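Long-range contacts in sialidase B (Streptococcus pneumoniae serotype 4, PDB 4XJW), which cleaves terminal alpha-linked sialic acids from oligosaccharides, glycoproteins and glycolipids, acting as an intramolecular trans-sialidase: residues V35-A40 against E105-F110; L193-G198 against N238-Y243; N315-A320 against P417-A422. The protein carries 1 engineered substitution. One frame throughout, in Å; residues are numbered along the deposited sequence. Where two conformers were deposited one is given.

Contact 1: residues V35-A40 against E105-F110; sequences VMKFKA and ENTLVF
Val35-Lys39 and Asn106-Phe110 run antiparallel as neighbouring strands, 4.7 Å apart at closest approach, with Met36-Leu108 and Phe38-Asn106 as hydrogen-bonded pairs and Val35-Val109 and Lys37-Thr107 as non-hydrogen-bonded pairs. Met36 N reaches Leu108 O at 2.8 Å, nearly straight at 167°. On the face of Lys37 and Thr107, the lysine chain stays extended until its last bend (chi4 -62°), which drops NZ onto Thr107 OG1 at 2.8 Å. Glu105 crosses the same chain: OE1 rests against Lys37 CD at 3.3 Å and forms a longer salt bridge to NZ at 3.6 Å. Pro186 O also accepts from NZ, and Ser188 OG bonds to Glu105 OE1, so the ion pair is tied to the loop after helix 179-182. On the other face, Asn106 CB sits over the Phe38 ring in a CH-pi contact, 4.1 Å from its centroid, while Leu108 CB meets CE1 at the ring edge, 4.0 Å away. The Asn106 amide is held chiefly by Asn124 and Trp96; its bond to Phe38 O is weak. Met36 and Phe38 both pack on Leu49 of the opposing sheet, as expected in the core of a concanavalin-like beta sandwich.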
ATOM      1  N   VAL A  35      18.117 -19.910 -11.337  1.00 13.16           N
ATOM      2  CA  VAL A  35      18.133 -18.472 -11.564  1.00 12.86           C
ATOM      3  C   VAL A  35      17.725 -18.206 -13.001  1.00 18.17           C
ATOM      4  O   VAL A  35      18.305 -18.766 -13.938  1.00 21.51           O
ATOM      5  CB  VAL A  35      19.516 -17.861 -11.288  1.00 15.64           C
ATOM      6  CG1 VAL A  35      19.506 -16.381 -11.617  1.00 16.93           C
ATOM      7  CG2 VAL A  35      19.901 -18.055  -9.836  1.00 16.23           C
ATOM      8  N   MET A  36      16.705 -17.376 -13.177  1.00 15.15           N
ATOM      9  CA  MET A  36      16.131 -17.142 -14.497  1.00 18.32           C
ATOM     10  C   MET A  36      15.903 -15.657 -14.718  1.00 19.04           C
ATOM     11  O   MET A  36      15.178 -15.020 -13.958  1.00 20.76           O
ATOM     12  CB  MET A  36      14.790 -17.858 -14.631  1.00 20.67           C
ATOM     13  CG  MET A  36      14.819 -19.107 -15.471  1.00 30.01           C
ATOM     14  SD  MET A  36      13.150 -19.646 -15.882  1.00 31.38           S
ATOM     15  CE  MET A  36      12.502 -18.125 -16.550  1.00 24.11           C
ATOM     16  N   LYS A  37      16.531 -15.104 -15.748  1.00 15.73           N
ATOM     17  CA  LYS A  37      16.217 -13.752 -16.190  1.00 14.15           C
ATOM     18  C   LYS A  37      15.326 -13.855 -17.416  1.00 17.59           C
ATOM     19  O   LYS A  37      15.718 -14.445 -18.430  1.00 19.09           O
ATOM     20  CB  LYS A  37      17.493 -12.961 -16.476  1.00 17.70           C
ATOM     21  CG  LYS A  37      18.163 -12.477 -15.196  1.00 22.86           C
ATOM     22  CD  LYS A  37      19.566 -11.953 -15.427  1.00 29.95           C
ATOM     23  CE  LYS A  37      20.112 -11.318 -14.150  1.00 27.55           C
ATOM     24  NZ  LYS A  37      19.283 -10.141 -13.710  1.00 23.09           N
ATOM     25  N   PHE A  38      14.111 -13.320 -17.321  1.00 13.41           N
ATOM     26  CA  PHE A  38      13.138 -13.524 -18.390  1.00 14.76           C
ATOM     27  C   PHE A  38      12.223 -12.329 -18.615  1.00 14.95           C
ATOM     28  O   PHE A  38      11.998 -11.505 -17.715  1.00 15.40           O
ATOM     29  CB  PHE A  38      12.293 -14.777 -18.115  1.00 14.05           C
ATOM     30  CG  PHE A  38      11.247 -14.589 -17.043  1.00 13.38           C
ATOM     31  CD1 PHE A  38      11.572 -14.764 -15.704  1.00 16.33           C
ATOM     32  CD2 PHE A  38       9.943 -14.240 -17.377  1.00 12.99           C
ATOM     33  CE1 PHE A  38      10.612 -14.596 -14.720  1.00 18.12           C
ATOM     34  CE2 PHE A  38       8.989 -14.064 -16.395  1.00 16.79           C
ATOM     35  CZ  PHE A  38       9.328 -14.241 -15.064  1.00 15.64           C
ATOM     36  N   LYS A  39      11.691 -12.251 -19.827  1.00 14.15           N
ATOM     37  CA  LYS A  39      10.758 -11.208 -20.202  1.00 13.92           C
ATOM     38  C   LYS A  39       9.474 -11.858 -20.653  1.00 15.42           C
ATOM     39  O   LYS A  39       9.493 -12.920 -21.287  1.00 16.78           O
ATOM     40  CB  LYS A  39      11.309 -10.364 -21.348  1.00 15.88           C
ATOM     41  CG  LYS A  39      12.656  -9.723 -21.065  1.00 18.38           C
ATOM     42  CD  LYS A  39      13.190  -9.028 -22.300  1.00 21.98           C
ATOM     43  CE  LYS A  39      14.457  -8.263 -21.972  1.00 28.84           C
ATOM     44  NZ  LYS A  39      15.066  -7.668 -23.189  1.00 33.04           N
ATOM     45  N   ALA A  40       8.351 -11.227 -20.323  1.00 15.35           N
ATOM     46  CA  ALA A  40       7.051 -11.683 -20.789  1.00 13.83           C
ATOM     47  C   ALA A  40       6.101 -10.505 -20.797  1.00 16.85           C
ATOM     48  O   ALA A  40       5.441 -10.221 -19.795  1.00 17.08           O
ATOM     49  CB  ALA A  40       6.506 -12.796 -19.887  1.00 16.00           C
ATOM     50  N   GLU A 105      13.200  -7.100 -17.794  1.00 14.23           N
ATOM     51  CA  GLU A 105      13.899  -8.327 -17.468  1.00 14.29           C
ATOM     52  C   GLU A 105      13.668  -8.647 -16.006  1.00 12.76           C
ATOM     53  O   GLU A 105      14.276  -8.039 -15.131  1.00 17.00           O
ATOM     54  CB  GLU A 105      15.397  -8.207 -17.745  1.00 19.00           C
ATOM     55  CG  GLU A 105      16.158  -9.452 -17.301  1.00 23.45           C
ATOM     56  CD  GLU A 105      17.561  -9.522 -17.872  1.00 34.22           C
ATOM     57  OE1 GLU A 105      18.524  -9.343 -17.102  1.00 33.62           O
ATOM     58  OE2 GLU A 105      17.690  -9.768 -19.091  1.00 40.06           O
ATOM     59  N   ASN A 106      12.764  -9.587 -15.746  1.00 12.61           N
ATOM     60  CA  ASN A 106      12.543 -10.064 -14.388  1.00 11.78           C
ATOM     61  C   ASN A 106      13.630 -11.018 -13.969  1.00 11.31           C
ATOM     62  O   ASN A 106      14.105 -11.817 -14.780  1.00 15.26           O
ATOM     63  CB  ASN A 106      11.213 -10.803 -14.277  1.00 10.14           C
ATOM     64  CG  ASN A 106      10.027  -9.926 -14.600  1.00 12.25           C
ATOM     65  OD1 ASN A 106       9.563  -9.146 -13.758  1.00 12.74           O
ATOM     66  ND2 ASN A 106       9.533 -10.039 -15.824  1.00 12.11           N
ATOM     67  N   THR A 107      14.022 -10.938 -12.704  1.00 11.80           N
ATOM     68  CA  THR A 107      15.054 -11.822 -12.182  1.00 14.54           C
ATOM     69  C   THR A 107      14.413 -12.755 -11.172  1.00 14.69           C
ATOM     70  O   THR A 107      13.998 -12.329 -10.085  1.00 14.47           O
ATOM     71  CB  THR A 107      16.210 -11.041 -11.514  1.00 14.72           C
ATOM     72  OG1 THR A 107      16.762 -10.099 -12.447  1.00 15.52           O
ATOM     73  CG2 THR A 107      17.328 -11.994 -11.052  1.00 16.64           C
ATOM     74  N   LEU A 108      14.328 -14.030 -11.533  1.00 10.64           N
ATOM     75  CA  LEU A 108      13.674 -15.018 -10.689  1.00  9.64           C
ATOM     76  C   LEU A 108      14.732 -15.926 -10.063  1.00 12.71           C
ATOM     77  O   LEU A 108      15.636 -16.385 -10.743  1.00 12.23           O
ATOM     78  CB  LEU A 108      12.656 -15.802 -11.518  1.00 12.49           C
ATOM     79  CG  LEU A 108      11.887 -16.925 -10.826  1.00 11.83           C
ATOM     80  CD1 LEU A 108      10.497 -17.089 -11.436  1.00 14.74           C
ATOM     81  CD2 LEU A 108      12.643 -18.260 -10.900  1.00 13.54           C
ATOM     82  N   VAL A 109      14.628 -16.162  -8.761  1.00 12.11           N
ATOM     83  CA  VAL A 109      15.508 -17.112  -8.080  1.00 10.90           C
ATOM     84  C   VAL A 109      14.657 -18.075  -7.261  1.00 13.11           C
ATOM     85  O   VAL A 109      13.932 -17.652  -6.356  1.00 13.57           O
ATOM     86  CB  VAL A 109      16.481 -16.405  -7.124  1.00 15.64           C
ATOM     87  CG1 VAL A 109      17.395 -17.434  -6.440  1.00 14.76           C
ATOM     88  CG2 VAL A 109      17.312 -15.382  -7.881  1.00 12.83           C
ATOM     89  N   PHE A 110      14.754 -19.369  -7.555  1.00 10.33           N
ATOM     90  CA  PHE A 110      13.977 -20.351  -6.816  1.00 11.28           C
ATOM     91  C   PHE A 110      14.925 -21.285  -6.092  1.00 12.55           C
ATOM     92  O   PHE A 110      15.811 -21.872  -6.712  1.00 13.80           O
ATOM     93  CB  PHE A 110      13.063 -21.151  -7.737  1.00 12.57           C
ATOM     94  CG  PHE A 110      12.289 -22.221  -7.016  1.00 11.26           C
ATOM     95  CD1 PHE A 110      11.274 -21.878  -6.139  1.00 12.50           C
ATOM     96  CD2 PHE A 110      12.596 -23.565  -7.204  1.00 11.94           C
ATOM     97  CE1 PHE A 110      10.558 -22.852  -5.458  1.00 12.14           C
ATOM     98  CE2 PHE A 110      11.889 -24.551  -6.532  1.00 12.84           C
ATOM     99  CZ  PHE A 110      10.862 -24.192  -5.659  1.00 14.27           C
TER

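Contact 2: residues L193-G198 against N238-Y243; sequences LIFQSG and NIATSY
Ile194 opens the contact by pressing its CG2 methyl against Ser242, 3.6 Å from OG and equally close to CB. This branch is anti to the backbone N, while CG1 leaves beside it (chi1 -58°); CG2 is thus directed to the serine. The same methyl lies over one face of the neighbouring Phe195 ring, 3.8 Å above its plane and offset toward the rim, so it fills the angle between ring and serine. The methyl meets OG as a van der Waals neighbour; the hydroxyl's hydrogen bond goes to Ser252 O.

Phe195 makes the rest of the contact. Its ring advances on the strand with CE1 and CZ leading, and the edge abuts the Thr241 backbone: CE1 is 3.8 Å from Thr241 C, nearly in the ring plane. CZ approaches Ser242 N at the same distance, 3.8 Å, but obliquely. CB of Ala240 and CB of Ser242 both point toward the loop and receive the ring between them, CE1 lying 4.1 Å from Ala240 CB and CZ 3.9 Å from Ser242 CB. Thr241 between them turns its side chain away, leaving its backbone for the ring to rest on.

Beyond the phenylalanine the loop draws back from the strand: Ser197 is bonded to Asn204 and Asn645 instead. The Phe195 ring also reaches Ser221 and Ile223 of strand 219-226, while Ile194 joins Ser242 against Trp251. Strand 237-244 leads into the first BNR repeat, whose tryptophan is Trp251. The four-stranded antiparallel sheet, with an Asp-box turn between its third and fourth strands, is a blade of the sialidase beta-propeller, and Phe195 packs from outside it on the two middle strands.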
ATOM      1  N   LEU A 193      12.269   0.137  -3.797  1.00 12.72           N
ATOM      2  CA  LEU A 193      11.447   0.112  -2.597  1.00 10.84           C
ATOM      3  C   LEU A 193      11.848   1.250  -1.665  1.00  9.87           C
ATOM      4  O   LEU A 193      13.040   1.498  -1.442  1.00 13.82           O
ATOM      5  CB  LEU A 193      11.547  -1.244  -1.880  1.00 11.46           C
ATOM      6  CG  LEU A 193      11.109  -2.488  -2.660  1.00  8.75           C
ATOM      7  CD1 LEU A 193      11.308  -3.739  -1.815  1.00 11.85           C
ATOM      8  CD2 LEU A 193       9.664  -2.328  -3.096  1.00 11.42           C
ATOM      9  N   ILE A 194      10.847   1.951  -1.145  1.00  9.24           N
ATOM     10  CA  ILE A 194      11.037   2.937  -0.095  1.00  9.38           C
ATOM     11  C   ILE A 194      10.762   2.294   1.268  1.00 12.13           C
ATOM     12  O   ILE A 194      11.621   2.294   2.158  1.00 16.09           O
ATOM     13  CB  ILE A 194      10.131   4.167  -0.303  1.00  7.91           C
ATOM     14  CG1 ILE A 194      10.419   4.807  -1.663  1.00 11.14           C
ATOM     15  CG2 ILE A 194      10.362   5.193   0.811  1.00 10.65           C
ATOM     16  CD1 ILE A 194       9.541   5.980  -1.999  1.00  9.92           C
ATOM     17  N   PHE A 195       9.558   1.762   1.431  1.00  9.33           N
ATOM     18  CA  PHE A 195       9.172   0.998   2.609  1.00 10.11           C
ATOM     19  C   PHE A 195       9.204  -0.473   2.236  1.00 10.21           C
ATOM     20  O   PHE A 195       8.819  -0.841   1.123  1.00 10.43           O
ATOM     21  CB  PHE A 195       7.752   1.403   3.029  1.00 10.22           C
ATOM     22  CG  PHE A 195       7.598   2.880   3.254  1.00 10.47           C
ATOM     23  CD1 PHE A 195       7.991   3.455   4.461  1.00 10.59           C
ATOM     24  CD2 PHE A 195       7.083   3.703   2.255  1.00  8.55           C
ATOM     25  CE1 PHE A 195       7.879   4.833   4.686  1.00  8.32           C
ATOM     26  CE2 PHE A 195       6.950   5.088   2.469  1.00  6.62           C
ATOM     27  CZ  PHE A 195       7.332   5.647   3.682  1.00  8.89           C
ATOM     28  N   GLN A 196       9.688  -1.325   3.132  1.00  9.82           N
ATOM     29  CA  GLN A 196       9.774  -2.738   2.780  1.00  9.94           C
ATOM     30  C   GLN A 196       9.763  -3.618   4.010  1.00 10.34           C
ATOM     31  O   GLN A 196      10.117  -3.173   5.088  1.00 10.93           O
ATOM     32  CB  GLN A 196      11.026  -3.015   1.940  1.00 10.84           C
ATOM     33  CG  GLN A 196      12.330  -2.685   2.653  1.00 12.17           C
ATOM     34  CD  GLN A 196      13.424  -2.292   1.682  1.00 13.66           C
ATOM     35  OE1 GLN A 196      13.947  -3.124   0.953  1.00 20.23           O
ATOM     36  NE2 GLN A 196      13.764  -1.002   1.661  1.00 19.16           N
ATOM     37  N   SER A 197       9.340  -4.868   3.842  1.00  9.48           N
ATOM     38  CA  SER A 197       9.318  -5.825   4.950  1.00 10.36           C
ATOM     39  C   SER A 197      10.666  -5.953   5.644  1.00 11.48           C
ATOM     40  O   SER A 197      11.695  -6.124   4.995  1.00 14.16           O
ATOM     41  CB  SER A 197       8.897  -7.197   4.442  1.00 10.90           C
ATOM     42  OG  SER A 197       7.607  -7.154   3.894  1.00 11.71           O
ATOM     43  N   GLY A 198      10.659  -5.865   6.968  1.00 12.30           N
ATOM     44  CA  GLY A 198      11.883  -6.045   7.732  1.00 12.38           C
ATOM     45  C   GLY A 198      12.628  -4.754   7.998  1.00 13.59           C
ATOM     46  O   GLY A 198      13.682  -4.743   8.654  1.00 15.02           O
ATOM     47  N   ASN A 238       0.252   1.903  11.750  1.00  8.45           N
ATOM     48  CA  ASN A 238       0.921   3.162  12.092  1.00 10.45           C
ATOM     49  C   ASN A 238       1.139   3.962  10.807  1.00 10.04           C
ATOM     50  O   ASN A 238       1.099   3.396   9.724  1.00  8.64           O
ATOM     51  CB  ASN A 238       2.294   2.889  12.735  1.00 10.54           C
ATOM     52  CG  ASN A 238       2.206   2.307  14.147  1.00 11.91           C
ATOM     53  OD1 ASN A 238       1.275   2.580  14.897  1.00 11.11           O
ATOM     54  ND2 ASN A 238       3.212   1.515  14.518  1.00 11.06           N
ATOM     55  N   ILE A 239       1.402   5.262  10.923  1.00  9.37           N
ATOM     56  CA  ILE A 239       1.814   6.064   9.762  1.00  8.87           C
ATOM     57  C   ILE A 239       3.326   6.228   9.788  1.00  9.07           C
ATOM     58  O   ILE A 239       3.885   6.686  10.784  1.00  9.27           O
ATOM     59  CB  ILE A 239       1.158   7.455   9.756  1.00  9.79           C
ATOM     60  CG1 ILE A 239      -0.371   7.359   9.871  1.00 10.24           C
ATOM     61  CG2 ILE A 239       1.564   8.218   8.499  1.00 11.37           C
ATOM     62  CD1 ILE A 239      -1.039   6.485   8.797  1.00 10.46           C
ATOM     63  N   ALA A 240       3.990   5.839   8.699  1.00  9.18           N
ATOM     64  CA  ALA A 240       5.449   5.930   8.609  1.00  9.04           C
ATOM     65  C   ALA A 240       5.834   6.903   7.506  1.00 10.47           C
ATOM     66  O   ALA A 240       5.050   7.154   6.583  1.00  8.97           O
ATOM     67  CB  ALA A 240       6.072   4.551   8.354  1.00  8.18           C
ATOM     68  N   THR A 241       7.042   7.453   7.609  1.00  9.13           N
ATOM     69  CA  THR A 241       7.549   8.393   6.604  1.00  8.33           C
ATOM     70  C   THR A 241       9.000   8.104   6.245  1.00  8.74           C
ATOM     71  O   THR A 241       9.746   7.532   7.045  1.00  8.99           O
ATOM     72  CB  THR A 241       7.427   9.890   7.035  1.00  8.83           C
ATOM     73  OG1 THR A 241       8.189  10.125   8.219  1.00 10.46           O
ATOM     74  CG2 THR A 241       5.995  10.283   7.345  1.00  8.88           C
ATOM     75  N   SER A 242       9.368   8.521   5.036  1.00  8.40           N
ATOM     76  CA  SER A 242      10.742   8.460   4.534  1.00  7.79           C
ATOM     77  C   SER A 242      10.947   9.620   3.554  1.00  9.10           C
ATOM     78  O   SER A 242       9.996  10.084   2.938  1.00  9.49           O
ATOM     79  CB  SER A 242      10.974   7.109   3.843  1.00  8.57           C
ATOM     80  OG  SER A 242      12.244   7.053   3.196  1.00  8.95           O
ATOM     81  N   TYR A 243      12.170  10.120   3.424  1.00  8.43           N
ATOM     82  CA  TYR A 243      12.419  11.223   2.486  1.00 10.23           C
ATOM     83  C   TYR A 243      13.643  10.936   1.625  1.00 10.94           C
ATOM     84  O   TYR A 243      14.508  10.113   1.979  1.00  9.74           O
ATOM     85  CB  TYR A 243      12.591  12.584   3.221  1.00  8.17           C
ATOM     86  CG  TYR A 243      13.618  12.521   4.317  1.00  9.24           C
ATOM     87  CD1 TYR A 243      14.966  12.666   4.036  1.00  9.47           C
ATOM     88  CD2 TYR A 243      13.236  12.236   5.626  1.00 10.48           C
ATOM     89  CE1 TYR A 243      15.919  12.566   5.050  1.00 15.04           C
ATOM     90  CE2 TYR A 243      14.162  12.130   6.636  1.00 12.13           C
ATOM     91  CZ  TYR A 243      15.500  12.290   6.345  1.00 13.68           C
ATOM     92  OH  TYR A 243      16.425  12.184   7.360  1.00 16.07           O
TER

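Contact 3: residues N315-A320 against P417-A422; sequences NNANKA and PTNYIA
Asn318 and Thr418 form the tight part of this contact, gripping each other's chain by two hydrogen bonds. Asn318 N gives an almost straight bond to Pro417 O (3.1 Å, 174°). One residue on, Thr418 OG1 donates to Asn318 O at 2.7 Å, tilted 32° from that carbonyl's plane; a chi1 of -169°, with OG1 anti to the backbone N, swings the hydroxyl to that oxygen. Ala317 CB fits beside them, 3.7 Å from Asn419 OD1, an oxygen already bonded to Asn448; the Asn419 amide nitrogen ND2 binds Gly449 O. Backbone Asn419 N, buried here, has no partner in the model. The two segments lie where the chain leaves strand 301-308 of a propeller blade and comes back into its neighbour 420-426 after a long, separately folded beta insertion. Towards solvent the packing gives way to bridging: a single water donates to Asn316 O at 2.6 Å and to Pro417 O at 2.8 Å, so the proline carbonyl serves two donors. Exposed Ala320 turns back, its N bonding Asn318 OD1 at 2.9 Å in an Asx turn. Lys319 curls to place NZ on a lone pair of Ala317 O, 2.8 Å away, and also bonds Asn314 O, its chain lying against Asn448 and Tyr451.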
ATOM      1  N   ASN A 315     -16.305   0.333   9.349  1.00 21.89           N
ATOM      2  CA  ASN A 315     -17.542  -0.432   9.392  0.54 25.27           C
ATOM      3  C   ASN A 315     -18.287  -0.374  10.726  1.00 26.63           C
ATOM      4  O   ASN A 315     -19.513  -0.493  10.742  1.00 30.72           O
ATOM      5  CB  ASN A 315     -17.297  -1.881   8.972  0.54 25.81           C
ATOM      6  CG  ASN A 315     -16.965  -2.776  10.141  0.54 26.78           C
ATOM      7  OD1 ASN A 315     -15.975  -2.559  10.840  0.54 30.50           O
ATOM      8  ND2 ASN A 315     -17.794  -3.790  10.365  0.54 28.82           N
ATOM      9  N   ASN A 316     -17.576  -0.161  11.828  1.00 19.75           N
ATOM     10  CA  ASN A 316     -18.232  -0.154  13.138  1.00 18.68           C
ATOM     11  C   ASN A 316     -18.141   1.164  13.910  1.00 19.26           C
ATOM     12  O   ASN A 316     -18.571   1.247  15.061  1.00 23.14           O
ATOM     13  CB  ASN A 316     -17.740  -1.326  13.995  1.00 16.73           C
ATOM     14  CG  ASN A 316     -16.259  -1.232  14.324  1.00 22.17           C
ATOM     15  OD1 ASN A 316     -15.537  -0.414  13.757  1.00 20.31           O
ATOM     16  ND2 ASN A 316     -15.805  -2.070  15.241  1.00 18.68           N
ATOM     17  N   ALA A 317     -17.588   2.194  13.273  1.00 18.40           N
ATOM     18  CA  ALA A 317     -17.481   3.510  13.893  1.00 16.75           C
ATOM     19  C   ALA A 317     -18.868   4.114  14.070  1.00 20.98           C
ATOM     20  O   ALA A 317     -19.684   4.065  13.151  1.00 19.89           O
ATOM     21  CB  ALA A 317     -16.611   4.427  13.047  1.00 17.50           C
ATOM     22  N   ASN A 318     -19.125   4.685  15.244  1.00 20.02           N
ATOM     23  CA  ASN A 318     -20.402   5.345  15.516  1.00 20.01           C
ATOM     24  C   ASN A 318     -20.587   6.553  14.604  1.00 21.95           C
ATOM     25  O   ASN A 318     -19.915   7.570  14.771  1.00 22.85           O
ATOM     26  CB  ASN A 318     -20.464   5.774  16.986  1.00 18.35           C
ATOM     27  CG  ASN A 318     -21.851   6.247  17.411  1.00 27.03           C
ATOM     28  OD1 ASN A 318     -22.657   6.700  16.596  1.00 25.85           O
ATOM     29  ND2 ASN A 318     -22.124   6.159  18.705  1.00 27.36           N
ATOM     30  N   LYS A 319     -21.517   6.442  13.659  1.00 22.38           N
ATOM     31  CA  LYS A 319     -21.712   7.479  12.647  1.00 20.65           C
ATOM     32  C   LYS A 319     -22.440   8.705  13.189  1.00 22.44           C
ATOM     33  O   LYS A 319     -22.433   9.758  12.555  1.00 24.81           O
ATOM     34  CB  LYS A 319     -22.484   6.915  11.449  1.00 19.79           C
ATOM     35  CG  LYS A 319     -21.820   5.717  10.785  1.00 26.83           C
ATOM     36  CD  LYS A 319     -20.416   6.064  10.308  1.00 25.20           C
ATOM     37  CE  LYS A 319     -19.793   4.911   9.537  1.00 26.03           C
ATOM     38  NZ  LYS A 319     -19.644   3.698  10.384  1.00 27.63           N
ATOM     39  N   ALA A 320     -23.059   8.568  14.360  1.00 21.64           N
ATOM     40  CA  ALA A 320     -23.899   9.635  14.912  1.00 21.69           C
ATOM     41  C   ALA A 320     -23.303  10.298  16.152  1.00 27.69           C
ATOM     42  O   ALA A 320     -24.033  10.858  16.982  1.00 24.47           O
ATOM     43  CB  ALA A 320     -25.290   9.095  15.222  1.00 23.79           C
ATOM     44  N   PRO A 417     -16.143   5.448  20.523  1.00 15.54           N
ATOM     45  CA  PRO A 417     -15.726   4.507  19.474  1.00 14.97           C
ATOM     46  C   PRO A 417     -16.168   4.988  18.107  1.00 14.79           C
ATOM     47  O   PRO A 417     -17.100   4.454  17.525  1.00 15.85           O
ATOM     48  CB  PRO A 417     -16.462   3.212  19.844  1.00 18.77           C
ATOM     49  CG  PRO A 417     -17.687   3.699  20.575  1.00 18.21           C
ATOM     50  CD  PRO A 417     -17.199   4.875  21.378  1.00 19.55           C
ATOM     51  N   THR A 418     -15.487   6.008  17.599  1.00 16.19           N
ATOM     52  CA  THR A 418     -15.802   6.551  16.287  1.00 15.97           C
ATOM     53  C   THR A 418     -14.492   6.970  15.649  1.00 16.39           C
ATOM     54  O   THR A 418     -13.447   6.847  16.279  1.00 14.35           O
ATOM     55  CB  THR A 418     -16.772   7.753  16.395  1.00 17.58           C
ATOM     56  OG1 THR A 418     -17.265   8.107  15.094  1.00 18.48           O
ATOM     57  CG2 THR A 418     -16.088   8.955  17.044  1.00 18.95           C
ATOM     58  N   ASN A 419     -14.534   7.457  14.413  1.00 14.13           N
ATOM     59  CA  ASN A 419     -13.300   7.883  13.735  1.00 13.71           C
ATOM     60  C   ASN A 419     -13.014   9.369  13.922  1.00 15.70           C
ATOM     61  O   ASN A 419     -13.937  10.197  13.974  1.00 14.83           O
ATOM     62  CB  ASN A 419     -13.371   7.555  12.247  1.00 12.16           C
ATOM     63  CG  ASN A 419     -14.576   8.179  11.586  1.00 18.40           C
ATOM     64  OD1 ASN A 419     -15.709   7.773  11.855  1.00 18.47           O
ATOM     65  ND2 ASN A 419     -14.347   9.173  10.726  1.00 16.56           N
ATOM     66  N   TYR A 420     -11.725   9.702  14.008  1.00 12.63           N
ATOM     67  CA  TYR A 420     -11.278  11.079  14.192  1.00 12.32           C
ATOM     68  C   TYR A 420     -10.246  11.442  13.128  1.00 12.40           C
ATOM     69  O   TYR A 420      -9.751  10.565  12.420  1.00 14.10           O
ATOM     70  CB  TYR A 420     -10.640  11.270  15.572  1.00 14.51           C
ATOM     71  CG  TYR A 420     -11.514  10.870  16.740  1.00 14.88           C
ATOM     72  CD1 TYR A 420     -11.661   9.531  17.103  1.00 15.06           C
ATOM     73  CD2 TYR A 420     -12.183  11.832  17.488  1.00 17.13           C
ATOM     74  CE1 TYR A 420     -12.455   9.167  18.175  1.00 13.25           C
ATOM     75  CE2 TYR A 420     -12.979  11.475  18.558  1.00 16.20           C
ATOM     76  CZ  TYR A 420     -13.113  10.147  18.892  1.00 17.37           C
ATOM     77  OH  TYR A 420     -13.910   9.796  19.959  1.00 15.96           O
ATOM     78  N   ILE A 421      -9.920  12.726  13.028  1.00 12.08           N
ATOM     79  CA  ILE A 421      -8.782  13.168  12.221  1.00 10.85           C
ATOM     80  C   ILE A 421      -7.776  13.812  13.154  1.00 13.67           C
ATOM     81  O   ILE A 421      -8.154  14.607  14.013  1.00 13.96           O
ATOM     82  CB  ILE A 421      -9.186  14.186  11.135  1.00 12.10           C
ATOM     83  CG1 ILE A 421     -10.167  13.557  10.151  1.00 14.63           C
ATOM     84  CG2 ILE A 421      -7.957  14.692  10.365  1.00 15.89           C
ATOM     85  CD1 ILE A 421     -10.626  14.504   9.036  1.00 17.94           C
ATOM     86  N   ALA A 422      -6.503  13.460  12.998  1.00 10.54           N
ATOM     87  CA  ALA A 422      -5.453  14.105  13.785  1.00 11.69           C
ATOM     88  C   ALA A 422      -4.433  14.722  12.864  1.00 12.42           C
ATOM     89  O   ALA A 422      -4.348  14.344  11.700  1.00 11.22           O
ATOM     90  CB  ALA A 422      -4.789  13.125  14.705  1.00 14.76           C
TER
HETATM   91  O   HOH W   1     -18.736   2.186  17.503  1.00 23.12           O

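Overall arrangement
From the N terminus, the three contacts follow one another in series; none nests in or crosses another. Contact 1 closes a loop of 64 residues within the N-terminal lectin-like domain by pairing two strands of one sheet. The chain then leaves that domain, and contact 2 closes 39 residues by seating the entering loop on the first four-stranded blade of the propeller. Contact 3 closes 96 residues, joining the two ends of the insertion at the next blade. Contacts 2 and 3 come within about 8 Å at their nearest atoms, whereas contacts 1 and 3 lie on opposite sides of the chain's centre, their centres about 46 Å apart.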